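Putative rubredoxin reductase (Rhodopseudomonas palustris, PDB 3FG2) probably catalyses the FAD-dependent transfer of electrons from NADH to the ferredoxin that serves the CYP199A2 monooxygenase system. Local coordinates at residues Y203-T208 / V221-N226; V181-I186 / F352-Y357; A296-R301 / K312-Y317. One frame throughout, in Å; residues are numbered along the deposited sequence.

Contact 1. Residues Y203-T208 / V221-N226; sequences YGVRAT and VLSDGN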
# COMPACT_ATOMS: atom_id res chain seq x y z
N TYR A 203 0.48 17.91 -15.34
CA TYR A 203 0.79 16.63 -15.97
C TYR A 203 1.95 16.69 -16.96
O TYR A 203 2.34 17.76 -17.42
CB TYR A 203 -0.44 16.08 -16.69
CG TYR A 203 -1.63 15.90 -15.78
CD1 TYR A 203 -2.69 16.80 -15.79
CD2 TYR A 203 -1.68 14.83 -14.88
CE1 TYR A 203 -3.78 16.65 -14.93
CE2 TYR A 203 -2.75 14.67 -14.02
CZ TYR A 203 -3.79 15.57 -14.05
OH TYR A 203 -4.85 15.39 -13.19
N GLY A 204 2.50 15.51 -17.27
CA GLY A 204 3.59 15.41 -18.23
C GLY A 204 4.91 16.02 -17.81
O GLY A 204 5.74 16.32 -18.67
N VAL A 205 5.12 16.18 -16.50
CA VAL A 205 6.35 16.76 -16.00
C VAL A 205 6.99 16.02 -14.83
O VAL A 205 6.31 15.33 -14.06
CB VAL A 205 6.12 18.23 -15.59
CG1 VAL A 205 6.01 19.11 -16.83
CG2 VAL A 205 4.82 18.35 -14.76
N ARG A 206 8.31 16.16 -14.71
CA ARG A 206 9.09 15.54 -13.64
C ARG A 206 9.79 16.66 -12.90
O ARG A 206 10.00 17.74 -13.45
CB ARG A 206 10.22 14.65 -14.18
CG ARG A 206 9.84 13.53 -15.10
CD ARG A 206 11.12 12.97 -15.72
NE ARG A 206 12.07 12.53 -14.70
CZ ARG A 206 12.34 11.26 -14.42
NH1 ARG A 206 11.73 10.28 -15.09
NH2 ARG A 206 13.20 10.95 -13.46
N ALA A 207 10.18 16.39 -11.66
CA ALA A 207 10.93 17.36 -10.88
C ALA A 207 12.38 17.17 -11.35
O ALA A 207 12.86 16.05 -11.45
CB ALA A 207 10.81 17.06 -9.39
N THR A 208 13.06 18.27 -11.66
CA THR A 208 14.45 18.18 -12.10
C THR A 208 15.38 18.84 -11.10
O THR A 208 16.60 18.69 -11.20
CB THR A 208 14.66 18.88 -13.46
OG1 THR A 208 14.28 20.26 -13.35
CG2 THR A 208 13.83 18.21 -14.55
N VAL A 221 11.51 22.78 -9.51
CA VAL A 221 11.78 23.00 -10.92
C VAL A 221 11.33 21.77 -11.71
O VAL A 221 11.61 20.63 -11.32
CB VAL A 221 13.28 23.26 -11.16
CG1 VAL A 221 13.51 23.74 -12.59
CG2 VAL A 221 13.79 24.30 -10.17
N LEU A 222 10.65 22.01 -12.82
CA LEU A 222 10.13 20.92 -13.65
C LEU A 222 10.91 20.71 -14.94
O LEU A 222 11.70 21.56 -15.37
CB LEU A 222 8.66 21.18 -13.97
CG LEU A 222 7.74 21.39 -12.77
CD1 LEU A 222 6.36 21.84 -13.25
CD2 LEU A 222 7.64 20.10 -11.95
N SER A 223 10.65 19.56 -15.57
CA SER A 223 11.31 19.20 -16.83
C SER A 223 10.90 20.10 -18.00
O SER A 223 11.44 19.95 -19.10
CB SER A 223 11.02 17.74 -17.17
OG SER A 223 9.64 17.46 -17.03
N ASP A 224 9.95 21.00 -17.79
CA ASP A 224 9.59 21.90 -18.88
C ASP A 224 10.32 23.22 -18.69
O ASP A 224 10.11 24.19 -19.43
CB ASP A 224 8.08 22.10 -18.97
CG ASP A 224 7.49 22.71 -17.71
OD1 ASP A 224 6.26 22.90 -17.68
OD2 ASP A 224 8.26 22.98 -16.76
N GLY A 225 11.21 23.25 -17.69
CA GLY A 225 11.99 24.45 -17.41
C GLY A 225 11.37 25.41 -16.41
O GLY A 225 12.06 26.24 -15.83
N ASN A 226 10.06 25.30 -16.22
CA ASN A 226 9.33 26.18 -15.30
C ASN A 226 9.55 25.77 -13.85
O ASN A 226 9.93 24.64 -13.55
CB ASN A 226 7.85 26.16 -15.65
CG ASN A 226 7.01 26.97 -14.68
OD1 ASN A 226 7.32 28.13 -14.38
ND2 ASN A 226 5.92 26.37 -14.19
O HOH W 1 8.59 16.68 -19.54
O HOH W 2 14.36 21.61 -15.71
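S223 meets the 203-208 segment through both its backbone and its hydroxyl, and with V205 and T208 it contributes most of the surface buried here. Its OG lies between its own N and carbonyl carbon (chi1 48°), which brings it under the approaching backbone: R206 N donates to S223 OG at 3.0 Å, nearly straight at 167°. In return S223 N donates to R206 O at 2.9 Å, in the carbonyl plane but bent at the hydrogen, so two bonds tie R206 and S223 where regular pairing has ended. One pair back, A207 and L222 form an antiparallel non-hydrogen-bonded pair with CA atoms 4.6 Å apart. T208 N then donates to V221 O at 2.8 Å. T208 CG2 packs 3.5 Å from S223 CA. V205 supplies the apolar side: its side chain crosses that of L222 obliquely, CG2 4.1 Å from L222 CD1, and both side chains also rest on V171 of the neighbouring parallel sheet. S223 itself lies within the type I turn from L222 to G225, which leads to strand 227-229; D224 OD2 accepts from N226 N, two residues on, an Asx turn. The contact thus closes the open end of the 207-213/216-222 hairpin, with a serine hydroxyl continuing the bonding beyond the strands, one water linking G204 O to S223 OG, and another, shared with T208 OG1, donating to L222 O.

Contact 2. Residues V181-I186 / F352-Y357; sequences VVTPEI and FSAFCY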
# COMPACT_ATOMS: atom_id res chain seq x y z
N VAL A 181 -2.62 2.71 -11.37
CA VAL A 181 -3.64 1.88 -10.73
C VAL A 181 -5.12 1.99 -11.10
O VAL A 181 -5.89 1.10 -10.72
CB VAL A 181 -3.54 2.03 -9.19
CG1 VAL A 181 -2.24 1.42 -8.69
CG2 VAL A 181 -3.59 3.50 -8.81
N VAL A 182 -5.54 3.04 -11.81
CA VAL A 182 -6.95 3.17 -12.18
C VAL A 182 -7.11 3.51 -13.66
O VAL A 182 -6.16 3.96 -14.30
CB VAL A 182 -7.67 4.27 -11.35
CG1 VAL A 182 -7.48 4.03 -9.87
CG2 VAL A 182 -7.15 5.66 -11.74
N THR A 183 -8.32 3.30 -14.19
CA THR A 183 -8.59 3.62 -15.59
C THR A 183 -8.91 5.12 -15.73
O THR A 183 -9.28 5.78 -14.76
CB THR A 183 -9.74 2.74 -16.16
OG1 THR A 183 -10.95 2.95 -15.41
CG2 THR A 183 -9.37 1.27 -16.10
N PRO A 184 -8.79 5.67 -16.95
CA PRO A 184 -9.06 7.09 -17.23
C PRO A 184 -10.31 7.74 -16.64
O PRO A 184 -10.25 8.88 -16.20
CB PRO A 184 -9.05 7.14 -18.76
CG PRO A 184 -8.06 6.07 -19.12
CD PRO A 184 -8.48 4.95 -18.20
N GLU A 185 -11.43 7.02 -16.62
CA GLU A 185 -12.66 7.60 -16.07
C GLU A 185 -12.51 7.95 -14.59
O GLU A 185 -13.12 8.90 -14.11
CB GLU A 185 -13.85 6.66 -16.26
CG GLU A 185 -14.05 6.16 -17.69
CD GLU A 185 -12.98 5.13 -18.11
OE1 GLU A 185 -12.51 4.34 -17.25
OE2 GLU A 185 -12.62 5.11 -19.31
N ILE A 186 -11.70 7.18 -13.86
CA ILE A 186 -11.48 7.47 -12.45
C ILE A 186 -10.55 8.67 -12.29
O ILE A 186 -10.80 9.56 -11.48
CB ILE A 186 -10.89 6.24 -11.71
CG1 ILE A 186 -11.86 5.06 -11.81
CG2 ILE A 186 -10.63 6.58 -10.25
CD1 ILE A 186 -13.26 5.35 -11.28
N PHE A 352 -20.85 6.44 -8.77
CA PHE A 352 -20.86 5.62 -9.97
C PHE A 352 -19.73 4.61 -9.88
O PHE A 352 -18.89 4.67 -8.97
CB PHE A 352 -20.64 6.51 -11.19
CG PHE A 352 -19.25 7.05 -11.29
CD1 PHE A 352 -18.25 6.32 -11.94
CD2 PHE A 352 -18.91 8.26 -10.69
CE1 PHE A 352 -16.94 6.78 -11.97
CE2 PHE A 352 -17.60 8.73 -10.72
CZ PHE A 352 -16.61 8.00 -11.36
N SER A 353 -19.69 3.70 -10.84
CA SER A 353 -18.65 2.69 -10.89
C SER A 353 -18.19 2.50 -12.33
O SER A 353 -18.96 2.70 -13.29
CB SER A 353 -19.17 1.36 -10.33
OG SER A 353 -19.52 1.47 -8.96
N ALA A 354 -16.93 2.12 -12.49
CA ALA A 354 -16.40 1.86 -13.81
C ALA A 354 -16.21 0.35 -13.88
O ALA A 354 -15.36 -0.21 -13.19
CB ALA A 354 -15.07 2.57 -13.99
N PHE A 355 -17.04 -0.31 -14.68
CA PHE A 355 -16.93 -1.75 -14.84
C PHE A 355 -15.91 -1.97 -15.94
O PHE A 355 -16.13 -1.63 -17.10
CB PHE A 355 -18.28 -2.37 -15.20
CG PHE A 355 -19.21 -2.54 -14.03
CD1 PHE A 355 -19.53 -1.45 -13.22
CD2 PHE A 355 -19.76 -3.78 -13.74
CE1 PHE A 355 -20.38 -1.60 -12.13
CE2 PHE A 355 -20.62 -3.94 -12.65
CZ PHE A 355 -20.92 -2.85 -11.85
N CYS A 356 -14.77 -2.53 -15.56
CA CYS A 356 -13.70 -2.75 -16.52
C CYS A 356 -13.71 -4.16 -17.07
O CYS A 356 -13.77 -5.14 -16.31
CB CYS A 356 -12.36 -2.46 -15.86
SG CYS A 356 -12.38 -0.90 -14.97
N TYR A 357 -13.63 -4.26 -18.39
CA TYR A 357 -13.61 -5.54 -19.08
C TYR A 357 -12.37 -5.74 -19.93
O TYR A 357 -11.68 -4.79 -20.31
CB TYR A 357 -14.82 -5.66 -20.00
CG TYR A 357 -16.15 -5.66 -19.31
CD1 TYR A 357 -16.66 -4.48 -18.76
CD2 TYR A 357 -16.90 -6.82 -19.22
CE1 TYR A 357 -17.90 -4.47 -18.13
CE2 TYR A 357 -18.14 -6.82 -18.59
CZ TYR A 357 -18.64 -5.64 -18.06
OH TYR A 357 -19.88 -5.64 -17.46
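T183 and I186, at the loop-to-helix start of 184-196, face F352, A354 and C356 of strand 351-358, whose alternate residues direct their CB atoms at the helix start, and no hydrogen bond crosses between the two backbones. The side chains meet in a row. I186 makes contact through CD1, which lies 4.0 Å from F352 CE1 in an oblique approach to the ring. The same methyl is 4.3 Å from A354 CB, so one atom covers two neighbours on the strand face. Its position follows from two torsions: CG1 lies anti to the carbonyl carbon (chi1 -61°), and chi2 of -56° then turns CD1 toward the strand. At the other end T183 CG2 packs on C356 SG at 3.9 Å. T183 OG1 hydrogen-bonds E366 OE1 of strand 361-368, and E185 OE1 also lies 2.8 Å from T183 OG1. T183 occupies the N-cap position, but its side chain makes no capping bond, while I186 N bonds T183 O. The side chains meeting across the contact therefore do so by apolar packing, with the E366 carboxylate beside T183 OG1. Strand 351-358 lies between 340-344 and 361-368 in the antiparallel sheet of the C-terminal region. V341 and E366 from those two strands both touch A354, and Y189, one helical turn beyond I186, meets the F352 ring edge-to-face.

Contact 3. Residues A296-R301 / K312-Y317; sequences ATDQAR and KPYDGY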
# COMPACT_ATOMS: atom_id res chain seq x y z
N ALA A 296 -1.61 -8.13 2.26
CA ALA A 296 -0.78 -8.42 3.43
C ALA A 296 -1.52 -9.37 4.35
O ALA A 296 -0.95 -10.35 4.85
CB ALA A 296 -0.45 -7.11 4.17
N THR A 297 -2.79 -9.08 4.56
CA THR A 297 -3.64 -9.87 5.44
C THR A 297 -3.90 -11.28 4.93
O THR A 297 -3.64 -12.25 5.64
CB THR A 297 -4.98 -9.13 5.65
OG1 THR A 297 -4.73 -7.89 6.33
CG2 THR A 297 -5.94 -9.97 6.46
N ASP A 298 -4.41 -11.41 3.71
CA ASP A 298 -4.71 -12.72 3.16
C ASP A 298 -3.46 -13.57 3.02
O ASP A 298 -3.49 -14.78 3.25
CB ASP A 298 -5.42 -12.61 1.81
CG ASP A 298 -6.76 -11.92 1.89
OD1 ASP A 298 -7.39 -11.94 2.98
OD2 ASP A 298 -7.19 -11.36 0.86
N GLN A 299 -2.36 -12.94 2.64
CA GLN A 299 -1.12 -13.69 2.49
C GLN A 299 -0.68 -14.22 3.86
O GLN A 299 -0.21 -15.35 3.97
CB GLN A 299 -0.04 -12.83 1.86
CG GLN A 299 0.03 -12.98 0.35
CD GLN A 299 1.21 -12.24 -0.25
OE1 GLN A 299 2.28 -12.15 0.36
NE2 GLN A 299 1.02 -11.72 -1.46
N ALA A 300 -0.86 -13.39 4.89
CA ALA A 300 -0.49 -13.80 6.24
C ALA A 300 -1.32 -15.02 6.64
O ALA A 300 -0.79 -15.99 7.18
CB ALA A 300 -0.72 -12.66 7.21
N ARG A 301 -2.62 -14.97 6.36
CA ARG A 301 -3.50 -16.09 6.69
C ARG A 301 -3.04 -17.36 5.97
O ARG A 301 -3.00 -18.44 6.57
CB ARG A 301 -4.94 -15.75 6.29
CG ARG A 301 -5.66 -14.80 7.24
CD ARG A 301 -7.03 -14.41 6.69
NE ARG A 301 -7.95 -13.93 7.73
CZ ARG A 301 -7.77 -12.84 8.46
NH1 ARG A 301 -6.70 -12.08 8.27
NH2 ARG A 301 -8.65 -12.50 9.39
N LYS A 312 -2.01 -24.55 1.11
CA LYS A 312 -2.80 -24.31 -0.10
C LYS A 312 -2.24 -23.16 -0.91
O LYS A 312 -1.55 -22.29 -0.39
CB LYS A 312 -4.25 -23.98 0.27
CG LYS A 312 -5.09 -25.17 0.67
CD LYS A 312 -6.51 -24.71 0.95
CE LYS A 312 -7.47 -25.87 0.96
NZ LYS A 312 -7.47 -26.59 -0.34
N PRO A 313 -2.53 -23.14 -2.22
CA PRO A 313 -2.04 -22.06 -3.08
C PRO A 313 -2.67 -20.75 -2.64
O PRO A 313 -3.87 -20.71 -2.35
CB PRO A 313 -2.52 -22.48 -4.46
CG PRO A 313 -2.54 -23.97 -4.39
CD PRO A 313 -3.14 -24.22 -3.02
N TYR A 314 -1.87 -19.69 -2.56
CA TYR A 314 -2.38 -18.39 -2.17
C TYR A 314 -3.39 -17.90 -3.21
O TYR A 314 -3.11 -17.95 -4.41
CB TYR A 314 -1.24 -17.37 -2.06
CG TYR A 314 -1.75 -15.98 -1.83
CD1 TYR A 314 -2.39 -15.66 -0.63
CD2 TYR A 314 -1.67 -15.01 -2.82
CE1 TYR A 314 -2.95 -14.40 -0.43
CE2 TYR A 314 -2.23 -13.73 -2.63
CZ TYR A 314 -2.87 -13.45 -1.42
OH TYR A 314 -3.43 -12.21 -1.20
N ASP A 315 -4.56 -17.44 -2.76
CA ASP A 315 -5.57 -16.95 -3.69
C ASP A 315 -6.42 -15.82 -3.11
O ASP A 315 -7.61 -15.71 -3.41
CB ASP A 315 -6.49 -18.10 -4.14
CG ASP A 315 -7.37 -17.72 -5.35
OD1 ASP A 315 -8.34 -18.44 -5.63
OD2 ASP A 315 -7.08 -16.70 -6.03
N GLY A 316 -5.81 -14.98 -2.29
CA GLY A 316 -6.55 -13.87 -1.72
C GLY A 316 -6.97 -12.96 -2.86
O GLY A 316 -6.11 -12.43 -3.56
N TYR A 317 -8.27 -12.80 -3.09
CA TYR A 317 -8.70 -11.95 -4.19
C TYR A 317 -8.39 -10.49 -3.88
O TYR A 317 -8.81 -9.94 -2.86
CB TYR A 317 -10.18 -12.09 -4.48
CG TYR A 317 -10.48 -11.69 -5.90
CD1 TYR A 317 -10.31 -12.61 -6.94
CD2 TYR A 317 -10.81 -10.38 -6.22
CE1 TYR A 317 -10.47 -12.22 -8.27
CE2 TYR A 317 -10.97 -9.98 -7.55
CZ TYR A 317 -10.80 -10.91 -8.57
OH TYR A 317 -10.98 -10.54 -9.88
O HOH W 3 -9.89 -11.26 -0.61
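Q299 lies across the ring of Y314, a CH-pi contact that packs the loop before strand 319-324 against helix 293-306 of the FAD-binding, Rossmann-type part of the reductase. Followed outward, Q299 CB stands 4.0 Å from Y314 CE1. CG comes next and carries the contact: it sits 3.5 Å from the ring centroid and only 18° off the normal, hence over the face. Beyond CG the chain is extended, which takes the amide past the ring with its plane 81° from the ring plane. At the tip, Q299 NE2 stays 4.0 Å from Y314 CE2, whereas OE1 turns to the backbone N of G274, a bond that helps to orient the amide. The opposite ring face carries G316 N, 3.4 Å above the plane, and the ring is thus enclosed between helix and its own loop. Y314 CG is anti to the backbone N (chi1 173°), a setting that extends the ring toward the helix, where D298 C lies at its edge and D298 CB is 3.6 Å from Y314 OH. F279 adds an edge-to-face approach, and Q294 and N295 offer the hydroxyl weak hydrogen bonds. With an alanine in place of Y314 the ring face under Q299 CG would go, which would probably open a gap there and leave Q294 and N295 without the hydroxyl. Close to the cofactor, A296 touches FAD from the same helix. G316 also matters by lacking a side chain, since a CB on it would clash with D298 CB. D298 OD2, which accepts from Q294 NE2, approaches G316 CA and shares a water with the loop: that water donates to D298 OD2 at 3.1 Å and to Y317 O at 2.8 Å.

Along the chain, contact 2 closes a long loop from 181-186 to 352-357, and contacts 1 and 3 both fall inside it in that order. Contacts 1 and 3 lie on opposite sides of the chain's centre, their centres about 40 Å apart; contact 2 comes within about 9 Å of each, nearest atoms. Contact 1 belongs to the hairpin beside one parallel sheet, contact 3 to helix 293-306 beside FAD, whereas contact 2 brings helix 184-196 onto the C-terminal antiparallel sheet. Contact 2 joins the pyridine nucleotide-disulphide oxidoreductase and reductase C-terminal family regions, so the three contacts probably help to hold the hairpin, the FAD-side helix and that junction as separate parts of one fold.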